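Tll1590 protein (Thermosynechococcus elongatus, PDB 6LDQ) belongs to the GT-B clan of glycosyltransferases and is modelled here as a single alpha/beta domain with a Rossmann-like, mainly parallel sheet. Local coordinates at residues A[6-12]-A[106-112]; A[97-101]-A[123-127]; A[130-136]-A[167-173]. All coordinates share one frame; numbering follows the deposited sequence.

Overall arrangement
Contacts 1 and 3 are two strand pairings in one sheet, linked by the neighbouring strands 108-112 and 130-134; their centres lie about 11 Å apart. Besides the backbone bonds between these strands, side chains link them: H110 NE2 to T134 OG1 and N112 OD1 to H136 NE2, both 2.7 Å and probable hydrogen bonds. Contact 2 joins the helices on either side of strand 108-112 in the chain, its centre about 11 Å from that of contact 1 and 17 Å from that of contact 3. F97 ties it to the sheet, with CZ 3.9 Å from A9 CB. A thiocyanate ion, probably from the crystallisation liquor, lies about 3 Å (nearest atoms) from the H133 side chain of contact 3.

Contact 1 of 3, residues A[6-12]-A[106-112]; sequences QPIALIS and YPLIHTN
Two neighbouring parallel strands in the middle of a Rossmann-like sheet, 8-11 and 108-112, meet here, A9 pairing with I109, L10 with H110 and I11 with T111. The segment axes approach to 4.6 Å with their directions 11° apart. Backbone bonds alternate along the pair: A9 N donates to L108 O, H110 N to A9 O at 2.8 Å, and I11 N to H110 O at 2.9 Å. The last link, N112 N to I11 O, is weak and bent.

The face bearing A9, I109, I11 and T111 is apolar where the two strands meet. I11 CD1 touches I109 CG2 at 3.6 Å. Before the strand, Y106 turns its ring so that A9 CB stands over its centre, 3.7 Å from the centroid and 11° off the normal, a CH-pi contact. The CG of Y106 is anti to the carbonyl carbon (chi1 -53°), which carries the ring across to A9; its OH is held by D48. On the other face I8 and L108 lie side by side pointing the same way, with I8 CG2 3.8 Å from L108 CB, and L10 CD1 rests on H110 CB. The H110 imidazole leads away from strand 8-11, gripped at its two nitrogens by Y211 and T134, which fix its rotation.

At the entry to the pair P7 and P107 cross at about a right angle, CD to CD 3.6 Å. P7 O is buried without a polar partner; Y106 CA approaches it at 3.3 Å in a CA-H...O contact. Helix 90-104 packs on the A9 and I11 face, and helices 32-42 and 200-216 on the L10 and H110 face. Parallel strands sandwiched between helix layers in this way are the hallmark of the Rossmann-like domains of GT-B proteins.

Contact 2 of 3, residues A[97-101]-A[123-127]; sequences FKAYH and LRQQF
H101 and F127 meet edge to face: the imidazole edge of H101 is directed at the phenyl face of F127, with centroids 4.1 Å apart and planes inclined at 50°. The leading atom is CE1 of H101, which stands over the centre of the phenyl ring, 3.3 Å from both F127 CG and F127 CD2, while ND1 leans toward the CE2 and CZ side. At 50° the inclination falls short of a perpendicular T. Side chains come from opposite directions, H101 having its CG anti to the backbone N (chi1 173°), an orientation that sends the ring out from its helix toward F127. The other face of F127 is covered by CG of Q126, the preceding residue, so the phenyl ring is sandwiched between its own neighbour and the histidine.

K98 comes in at the rim of the same ring, its CE near the ring plane and 4.2 Å from F127 CE2. That methylene also lies 3.4 Å from Q126 OE1, the two side chains arriving from opposite directions. Nearer its root, K98 slides past L123, CG to L123 CD2 3.9 Å.

Deeper in, L123 reaches the F97 ring with its CD1 branch, 3.6 Å from F97 CD2 and oblique to the ring plane; its CD2 branch faces both K98 and F97. No hydrogen bond crosses between the segments. Within 123-127 the carbonyl of L123 accepts from both Q126 N and F127 N.

F97 and L123 form the buried side of the contact, and Q126 lies at its exposed rim. The contact joins helix 90-104 to helix 113-126, with F97 reaching on to A9 and I11 of strand 8-11, L73 of strand 68-73 and the ring of F50, and L123 to F129.

Contact 3 of 3, residues A[130-136]-A[167-173]; sequences QWLHTYH and ADCVIVT
Backbone hydrogen bonds join strands 130-134 and 169-172 in parallel, their segment axes 20° apart. H133 N donates to C169 O at 2.9 Å, I171 N to H133 O and Y135 N to I171 O. W131 O accepts from D168 N and, weakly, from C169 N.

A side-chain bond closes the start: D168 OD2 takes W131 N at 2.7 Å, nearly straight at 175°, through its anti lone pair.

Among apolar contacts, A167 CB lies over the W131 six-membered ring toward its rim, 3.9 Å from the centroid, a CH-pi contact. The indole NE1 bonds to T111. On the sheet face bearing L132, T134, C169 and I171, L132 CD2 meets I171 CD1 at 4.0 Å.

On that same face the polar T134 OG1, hydrogen-bonded to H110 and Y32, passes 3.6 Å from I171 CB.

Two waters bridge the far end: one joins Y135 O to T173 N and OG1, and the other links T173 OG1 with H136 ND1, in the plane of that ring.

Strand 130-134 also bonds to strand 108-112, while V170 and V172 touch strand 191-193; helix 200-216 packs on L132 and I171, and helix 175-185 on Y135 and V172.

Contact 1 of 3, residues A[6-12]-A[106-112]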
loop_
_atom_site.group_PDB
_atom_site.type_symbol
_atom_site.label_atom_id
_atom_site.label_comp_id
_atom_site.label_asym_id
_atom_site.label_seq_id
_atom_site.Cartn_x
_atom_site.Cartn_y
_atom_site.Cartn_z
ATOM N N GLN A 6 -10.467 -12.362 2.168
ATOM C CA GLN A 6 -10.874 -11.377 3.193
ATOM C C GLN A 6 -9.926 -10.308 3.691
ATOM O O GLN A 6 -9.841 -9.298 2.992
ATOM C CB GLN A 6 -12.068 -11.725 4.086
ATOM C CG GLN A 6 -11.894 -12.742 5.197
ATOM C CD GLN A 6 -13.240 -12.902 5.876
ATOM O OE1 GLN A 6 -14.240 -12.467 5.351
ATOM N NE2 GLN A 6 -13.298 -13.517 7.044
ATOM N N PRO A 7 -9.187 -10.505 4.793
ATOM C CA PRO A 7 -8.597 -9.391 5.458
ATOM C C PRO A 7 -7.536 -8.794 4.537
ATOM O O PRO A 7 -6.672 -9.502 4.209
ATOM C CB PRO A 7 -8.091 -10.003 6.765
ATOM C CG PRO A 7 -7.778 -11.411 6.394
ATOM C CD PRO A 7 -8.647 -11.767 5.207
ATOM N N ILE A 8 -7.746 -7.570 4.074
ATOM C CA ILE A 8 -6.717 -6.925 3.219
ATOM C C ILE A 8 -6.117 -5.754 3.991
ATOM O O ILE A 8 -6.794 -5.180 4.756
ATOM C CB ILE A 8 -7.258 -6.473 1.860
ATOM C CG1 ILE A 8 -8.214 -5.299 1.978
ATOM C CG2 ILE A 8 -7.807 -7.599 1.022
ATOM C CD1 ILE A 8 -8.629 -4.796 0.660
ATOM N N ALA A 9 -4.851 -5.494 3.758
ATOM C CA ALA A 9 -4.135 -4.405 4.392
ATOM C C ALA A 9 -3.706 -3.426 3.318
ATOM O O ALA A 9 -3.126 -3.831 2.303
ATOM C CB ALA A 9 -2.917 -4.909 5.175
ATOM N N LEU A 10 -4.022 -2.153 3.533
ATOM C CA LEU A 10 -3.437 -1.060 2.769
ATOM C C LEU A 10 -2.382 -0.408 3.656
ATOM O O LEU A 10 -2.577 -0.267 4.870
ATOM C CB LEU A 10 -4.493 -0.032 2.341
ATOM C CG LEU A 10 -5.371 -0.281 1.094
ATOM C CD1 LEU A 10 -5.949 -1.676 1.017
ATOM C CD2 LEU A 10 -6.465 0.779 0.982
ATOM N N ILE A 11 -1.251 -0.049 3.065
ATOM C CA ILE A 11 -0.154 0.533 3.828
ATOM C C ILE A 11 0.248 1.853 3.189
ATOM O O ILE A 11 0.530 1.898 1.987
ATOM C CB ILE A 11 1.062 -0.406 3.898
ATOM C CG1 ILE A 11 0.734 -1.641 4.725
ATOM C CG2 ILE A 11 2.253 0.315 4.528
ATOM C CD1 ILE A 11 1.755 -2.723 4.573
ATOM N N SER A 12 0.275 2.919 4.005
ATOM C CA SER A 12 0.721 4.261 3.665
ATOM C C SER A 12 1.509 4.787 4.874
ATOM O O SER A 12 0.994 5.544 5.701
ATOM C CB SER A 12 -0.446 5.175 3.319
ATOM O OG SER A 12 0.007 6.453 2.920
ATOM N N TYR A 106 -3.184 -11.287 6.289
ATOM C CA TYR A 106 -3.637 -10.603 5.071
ATOM C C TYR A 106 -3.214 -11.276 3.769
ATOM O O TYR A 106 -2.019 -11.266 3.423
ATOM C CB TYR A 106 -3.130 -9.157 5.071
ATOM C CG TYR A 106 -3.470 -8.385 6.327
ATOM C CD1 TYR A 106 -4.766 -7.961 6.579
ATOM C CD2 TYR A 106 -2.497 -8.101 7.271
ATOM C CE1 TYR A 106 -5.088 -7.256 7.736
ATOM C CE2 TYR A 106 -2.799 -7.396 8.431
ATOM C CZ TYR A 106 -4.088 -6.971 8.662
ATOM O OH TYR A 106 -4.384 -6.284 9.819
ATOM N N PRO A 107 -4.162 -11.849 3.005
ATOM C CA PRO A 107 -3.805 -12.442 1.702
ATOM C C PRO A 107 -3.463 -11.418 0.641
ATOM O O PRO A 107 -2.918 -11.788 -0.403
ATOM C CB PRO A 107 -5.075 -13.226 1.303
ATOM C CG PRO A 107 -6.190 -12.622 2.136
ATOM C CD PRO A 107 -5.519 -12.262 3.438
ATOM N N LEU A 108 -3.839 -10.170 0.832
ATOM C CA LEU A 108 -3.518 -9.107 -0.103
ATOM C C LEU A 108 -3.033 -7.928 0.716
ATOM O O LEU A 108 -3.601 -7.602 1.767
ATOM C CB LEU A 108 -4.725 -8.707 -0.961
ATOM C CG LEU A 108 -4.604 -7.648 -2.062
ATOM C CD1 LEU A 108 -5.560 -8.024 -3.214
ATOM C CD2 LEU A 108 -4.959 -6.270 -1.521
ATOM N N ILE A 109 -1.957 -7.319 0.254
ATOM C CA ILE A 109 -1.423 -6.117 0.867
ATOM C C ILE A 109 -1.191 -5.117 -0.250
ATOM O O ILE A 109 -0.522 -5.443 -1.233
ATOM C CB ILE A 109 -0.113 -6.393 1.630
ATOM C CG1 ILE A 109 -0.323 -7.463 2.712
ATOM C CG2 ILE A 109 0.392 -5.108 2.241
ATOM C CD1 ILE A 109 0.856 -7.557 3.706
ATOM N N HIS A 110 -1.742 -3.913 -0.103
ATOM C CA HIS A 110 -1.676 -2.876 -1.133
ATOM C C HIS A 110 -0.911 -1.692 -0.557
ATOM O O HIS A 110 -1.408 -1.005 0.338
ATOM C CB HIS A 110 -3.081 -2.478 -1.604
ATOM C CG HIS A 110 -3.096 -1.455 -2.703
ATOM N ND1 HIS A 110 -4.267 -1.010 -3.286
ATOM C CD2 HIS A 110 -2.091 -0.777 -3.313
ATOM C CE1 HIS A 110 -3.981 -0.110 -4.213
ATOM N NE2 HIS A 110 -2.667 0.046 -4.253
ATOM N N THR A 111 0.294 -1.459 -1.079
ATOM C CA THR A 111 1.231 -0.463 -0.580
ATOM C C THR A 111 1.132 0.824 -1.394
ATOM O O THR A 111 0.797 0.798 -2.580
ATOM C CB THR A 111 2.653 -1.025 -0.640
ATOM O OG1 THR A 111 2.915 -1.563 -1.938
ATOM C CG2 THR A 111 2.779 -2.149 0.354
ATOM N N ASN A 112 1.387 1.956 -0.736
ATOM C CA ASN A 112 1.206 3.272 -1.336
ATOM C C ASN A 112 2.499 4.076 -1.260
ATOM O O ASN A 112 3.015 4.306 -0.165
ATOM C CB ASN A 112 0.121 4.075 -0.644
ATOM C CG ASN A 112 -0.257 5.315 -1.428
ATOM O OD1 ASN A 112 -0.721 5.227 -2.570
ATOM N ND2 ASN A 112 -0.072 6.476 -0.822
#

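Contact 2 of 3, residues A[97-101]-A[123-127]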
loop_
_atom_site.group_PDB
_atom_site.type_symbol
_atom_site.label_atom_id
_atom_site.label_comp_id
_atom_site.label_asym_id
_atom_site.label_seq_id
_atom_site.Cartn_x
_atom_site.Cartn_y
_atom_site.Cartn_z
ATOM N N PHE A 97 4.133 -3.716 11.876
ATOM C CA PHE A 97 3.103 -4.300 11.024
ATOM C C PHE A 97 3.052 -5.812 11.179
ATOM O O PHE A 97 1.963 -6.411 11.153
ATOM C CB PHE A 97 3.342 -3.927 9.556
ATOM C CG PHE A 97 2.350 -4.561 8.602
ATOM C CD1 PHE A 97 1.124 -3.962 8.361
ATOM C CD2 PHE A 97 2.628 -5.770 7.971
ATOM C CE1 PHE A 97 0.195 -4.548 7.496
ATOM C CE2 PHE A 97 1.691 -6.364 7.106
ATOM C CZ PHE A 97 0.492 -5.746 6.870
ATOM N N LYS A 98 4.222 -6.445 11.345
ATOM C CA LYS A 98 4.276 -7.900 11.433
ATOM C C LYS A 98 3.507 -8.440 12.638
ATOM O O LYS A 98 3.078 -9.598 12.601
ATOM C CB LYS A 98 5.725 -8.378 11.465
ATOM C CG LYS A 98 6.364 -8.453 10.076
ATOM C CD LYS A 98 7.835 -8.830 10.142
ATOM C CE LYS A 98 8.036 -10.333 10.294
ATOM N NZ LYS A 98 8.100 -10.731 11.729
ATOM N N ALA A 99 3.292 -7.629 13.682
ATOM C CA ALA A 99 2.426 -8.068 14.777
ATOM C C ALA A 99 0.970 -8.198 14.334
ATOM O O ALA A 99 0.255 -9.078 14.828
ATOM C CB ALA A 99 2.516 -7.110 15.967
ATOM N N TYR A 100 0.509 -7.329 13.426
ATOM C CA TYR A 100 -0.844 -7.462 12.877
ATOM C C TYR A 100 -0.922 -8.556 11.823
ATOM O O TYR A 100 -1.885 -9.338 11.808
ATOM C CB TYR A 100 -1.318 -6.129 12.291
ATOM C CG TYR A 100 -1.792 -5.153 13.334
ATOM C CD1 TYR A 100 -0.892 -4.307 13.998
ATOM C CD2 TYR A 100 -3.135 -5.071 13.671
ATOM C CE1 TYR A 100 -1.321 -3.419 14.971
ATOM C CE2 TYR A 100 -3.572 -4.184 14.646
ATOM C CZ TYR A 100 -2.667 -3.360 15.287
ATOM O OH TYR A 100 -3.135 -2.485 16.240
ATOM N N HIS A 101 0.056 -8.606 10.915
ATOM C CA HIS A 101 0.093 -9.654 9.902
ATOM C C HIS A 101 0.236 -11.039 10.526
ATOM O O HIS A 101 -0.191 -12.036 9.928
ATOM C CB HIS A 101 1.243 -9.392 8.914
ATOM C CG HIS A 101 1.453 -10.501 7.931
ATOM N ND1 HIS A 101 2.424 -11.466 8.090
ATOM C CD2 HIS A 101 0.808 -10.803 6.781
ATOM C CE1 HIS A 101 2.369 -12.315 7.078
ATOM N NE2 HIS A 101 1.392 -11.938 6.272
ATOM N N LEU A 123 8.178 -7.574 3.150
ATOM C CA LEU A 123 7.181 -8.579 3.516
ATOM C C LEU A 123 7.095 -9.691 2.475
ATOM O O LEU A 123 7.078 -10.880 2.830
ATOM C CB LEU A 123 5.828 -7.902 3.730
ATOM C CG LEU A 123 5.778 -6.994 4.967
ATOM C CD1 LEU A 123 4.617 -6.017 4.927
ATOM C CD2 LEU A 123 5.736 -7.820 6.242
ATOM N N ARG A 124 7.081 -9.330 1.182
ATOM C CA ARG A 124 6.951 -10.336 0.133
ATOM C C ARG A 124 8.128 -11.301 0.125
ATOM O O ARG A 124 7.984 -12.442 -0.327
ATOM C CB ARG A 124 6.790 -9.665 -1.240
ATOM C CG ARG A 124 6.340 -10.586 -2.382
ATOM C CD ARG A 124 4.994 -11.269 -2.109
ATOM N NE ARG A 124 4.674 -12.296 -3.110
ATOM C CZ ARG A 124 5.227 -13.510 -3.150
ATOM N NH1 ARG A 124 6.129 -13.870 -2.246
ATOM N NH2 ARG A 124 4.893 -14.365 -4.102
ATOM N N GLN A 125 9.297 -10.877 0.622
ATOM C CA GLN A 125 10.423 -11.804 0.679
ATOM C C GLN A 125 10.215 -12.898 1.714
ATOM O O GLN A 125 10.876 -13.941 1.638
ATOM C CB GLN A 125 11.722 -11.068 0.996
ATOM C CG GLN A 125 12.181 -10.105 -0.065
ATOM C CD GLN A 125 13.447 -9.370 0.343
ATOM O OE1 GLN A 125 14.385 -9.972 0.857
ATOM N NE2 GLN A 125 13.468 -8.057 0.132
ATOM N N GLN A 126 9.332 -12.677 2.687
ATOM C CA GLN A 126 9.116 -13.615 3.780
ATOM C C GLN A 126 7.803 -14.368 3.665
ATOM O O GLN A 126 7.721 -15.524 4.095
ATOM C CB GLN A 126 9.148 -12.876 5.127
ATOM C CG GLN A 126 8.954 -13.767 6.354
ATOM C CD GLN A 126 9.204 -13.031 7.671
ATOM O OE1 GLN A 126 9.556 -11.848 7.690
ATOM N NE2 GLN A 126 9.015 -13.736 8.781
ATOM N N PHE A 127 6.788 -13.749 3.075
ATOM C CA PHE A 127 5.447 -14.305 3.040
ATOM C C PHE A 127 4.930 -14.364 1.610
ATOM O O PHE A 127 5.472 -13.727 0.697
ATOM C CB PHE A 127 4.503 -13.476 3.905
ATOM C CG PHE A 127 4.963 -13.330 5.323
ATOM C CD1 PHE A 127 4.991 -14.432 6.167
ATOM C CD2 PHE A 127 5.356 -12.097 5.815
ATOM C CE1 PHE A 127 5.410 -14.309 7.477
ATOM C CE2 PHE A 127 5.760 -11.958 7.120
ATOM C CZ PHE A 127 5.790 -13.073 7.961
#

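Contact 3 of 3, residues A[130-136]-A[167-173]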
loop_
_atom_site.group_PDB
_atom_site.type_symbol
_atom_site.label_atom_id
_atom_site.label_comp_id
_atom_site.label_asym_id
_atom_site.label_seq_id
_atom_site.Cartn_x
_atom_site.Cartn_y
_atom_site.Cartn_z
ATOM N N GLN A 130 -0.765 -11.579 -2.212
ATOM C CA GLN A 130 -0.940 -10.775 -3.414
ATOM C C GLN A 130 -0.544 -9.346 -3.086
ATOM O O GLN A 130 -1.142 -8.726 -2.205
ATOM C CB GLN A 130 -2.386 -10.834 -3.905
ATOM C CG GLN A 130 -2.946 -12.242 -4.029
ATOM C CD GLN A 130 -2.067 -13.142 -4.870
ATOM O OE1 GLN A 130 -1.645 -12.765 -5.962
ATOM N NE2 GLN A 130 -1.776 -14.336 -4.358
ATOM N N TRP A 131 0.464 -8.823 -3.782
ATOM C CA TRP A 131 1.035 -7.520 -3.461
ATOM C C TRP A 131 0.738 -6.556 -4.603
ATOM O O TRP A 131 1.213 -6.752 -5.728
ATOM C CB TRP A 131 2.541 -7.636 -3.210
ATOM C CG TRP A 131 3.235 -6.334 -2.932
ATOM C CD1 TRP A 131 2.685 -5.202 -2.400
ATOM C CD2 TRP A 131 4.620 -6.037 -3.159
ATOM N NE1 TRP A 131 3.638 -4.215 -2.296
ATOM C CE2 TRP A 131 4.836 -4.706 -2.751
ATOM C CE3 TRP A 131 5.698 -6.768 -3.670
ATOM C CZ2 TRP A 131 6.089 -4.089 -2.839
ATOM C CZ3 TRP A 131 6.946 -6.135 -3.772
ATOM C CH2 TRP A 131 7.114 -4.819 -3.363
ATOM N N LEU A 132 -0.059 -5.531 -4.322
ATOM C CA LEU A 132 -0.289 -4.462 -5.278
ATOM C C LEU A 132 0.359 -3.191 -4.766
ATOM O O LEU A 132 0.382 -2.931 -3.564
ATOM C CB LEU A 132 -1.771 -4.188 -5.506
ATOM C CG LEU A 132 -2.534 -5.319 -6.177
ATOM C CD1 LEU A 132 -3.187 -6.116 -5.068
ATOM C CD2 LEU A 132 -3.547 -4.787 -7.186
ATOM N N HIS A 133 0.849 -2.377 -5.691
ATOM C CA HIS A 133 1.479 -1.135 -5.294
ATOM C C HIS A 133 1.001 0.002 -6.176
ATOM O O HIS A 133 0.970 -0.129 -7.402
ATOM C CB HIS A 133 2.990 -1.227 -5.348
ATOM C CG HIS A 133 3.632 -0.055 -4.703
ATOM N ND1 HIS A 133 4.123 -0.087 -3.422
ATOM C CD2 HIS A 133 3.718 1.229 -5.105
ATOM C CE1 HIS A 133 4.578 1.111 -3.100
ATOM N NE2 HIS A 133 4.358 1.926 -4.111
ATOM N N THR A 134 0.625 1.107 -5.547
ATOM C CA THR A 134 0.300 2.338 -6.248
ATOM C C THR A 134 1.520 3.266 -6.288
ATOM O O THR A 134 2.065 3.632 -5.242
ATOM C CB THR A 134 -0.877 3.039 -5.588
ATOM O OG1 THR A 134 -2.059 2.214 -5.736
ATOM C CG2 THR A 134 -1.086 4.391 -6.251
ATOM N N TYR A 135 1.903 3.659 -7.496
ATOM C CA TYR A 135 3.010 4.574 -7.768
ATOM C C TYR A 135 2.576 6.029 -7.628
ATOM O O TYR A 135 1.456 6.386 -7.986
ATOM C CB TYR A 135 3.515 4.395 -9.203
ATOM C CG TYR A 135 4.529 5.468 -9.537
ATOM C CD1 TYR A 135 5.711 5.504 -8.858
ATOM C CD2 TYR A 135 4.283 6.479 -10.447
ATOM C CE1 TYR A 135 6.677 6.438 -9.068
ATOM C CE2 TYR A 135 5.278 7.461 -10.690
ATOM C CZ TYR A 135 6.469 7.409 -9.966
ATOM O OH TYR A 135 7.487 8.313 -10.093
ATOM N N HIS A 136 3.480 6.885 -7.136
ATOM C CA HIS A 136 3.278 8.326 -7.270
ATOM C C HIS A 136 4.604 9.024 -7.525
ATOM O O HIS A 136 5.630 8.673 -6.937
ATOM C CB HIS A 136 2.648 9.006 -6.051
ATOM C CG HIS A 136 1.447 8.305 -5.508
ATOM N ND1 HIS A 136 0.182 8.468 -6.041
ATOM C CD2 HIS A 136 1.318 7.426 -4.486
ATOM C CE1 HIS A 136 -0.675 7.728 -5.358
ATOM N NE2 HIS A 136 -0.012 7.079 -4.413
ATOM N N ALA A 167 6.302 -7.047 -7.399
ATOM C CA ALA A 167 4.893 -6.887 -7.078
ATOM C C ALA A 167 4.032 -7.527 -8.160
ATOM O O ALA A 167 4.417 -7.611 -9.329
ATOM C CB ALA A 167 4.542 -5.407 -6.927
ATOM N N ASP A 168 2.850 -7.993 -7.761
ATOM C CA ASP A 168 1.961 -8.585 -8.752
ATOM C C ASP A 168 1.406 -7.528 -9.691
ATOM O O ASP A 168 1.257 -7.779 -10.891
ATOM C CB ASP A 168 0.844 -9.360 -8.060
ATOM C CG ASP A 168 1.389 -10.434 -7.166
ATOM O OD1 ASP A 168 1.903 -11.442 -7.698
ATOM O OD2 ASP A 168 1.373 -10.241 -5.937
ATOM N N CYS A 169 1.115 -6.336 -9.176
ATOM C CA CYS A 169 0.642 -5.271 -10.048
ATOM C C CYS A 169 0.953 -3.899 -9.468
ATOM O O CYS A 169 0.719 -3.649 -8.285
ATOM C CB CYS A 169 -0.861 -5.383 -10.308
ATOM S SG CYS A 169 -1.461 -4.061 -11.339
ATOM N N VAL A 170 1.432 -2.996 -10.328
ATOM C CA VAL A 170 1.727 -1.625 -9.932
ATOM C C VAL A 170 0.730 -0.676 -10.585
ATOM O O VAL A 170 0.612 -0.645 -11.814
ATOM C CB VAL A 170 3.163 -1.228 -10.298
ATOM C CG1 VAL A 170 3.363 0.238 -9.980
ATOM C CG2 VAL A 170 4.137 -2.087 -9.539
ATOM N N ILE A 171 0.059 0.126 -9.771
ATOM C CA ILE A 171 -0.971 1.050 -10.230
ATOM C C ILE A 171 -0.347 2.422 -10.480
ATOM O O ILE A 171 0.394 2.952 -9.638
ATOM C CB ILE A 171 -2.120 1.120 -9.202
ATOM C CG1 ILE A 171 -2.911 -0.194 -9.241
ATOM C CG2 ILE A 171 -3.042 2.304 -9.505
ATOM C CD1 ILE A 171 -3.084 -0.884 -7.914
ATOM N N VAL A 172 -0.592 2.973 -11.671
ATOM C CA VAL A 172 -0.215 4.342 -12.005
ATOM C C VAL A 172 -1.475 5.187 -12.063
ATOM O O VAL A 172 -2.560 4.692 -12.399
ATOM C CB VAL A 172 0.547 4.398 -13.345
ATOM C CG1 VAL A 172 1.930 3.772 -13.188
ATOM C CG2 VAL A 172 -0.245 3.675 -14.421
ATOM N N THR A 173 -1.349 6.465 -11.736
ATOM C CA THR A 173 -2.532 7.314 -11.638
ATOM C C THR A 173 -2.694 8.262 -12.816
ATOM O O THR A 173 -3.665 9.016 -12.852
ATOM C CB THR A 173 -2.529 8.108 -10.321
ATOM O OG1 THR A 173 -1.528 9.126 -10.359
ATOM C CG2 THR A 173 -2.260 7.190 -9.138
HETATM O O HOH W 1 0.808 7.419 -10.640
HETATM O O HOH W 2 -0.216 10.186 -8.394
#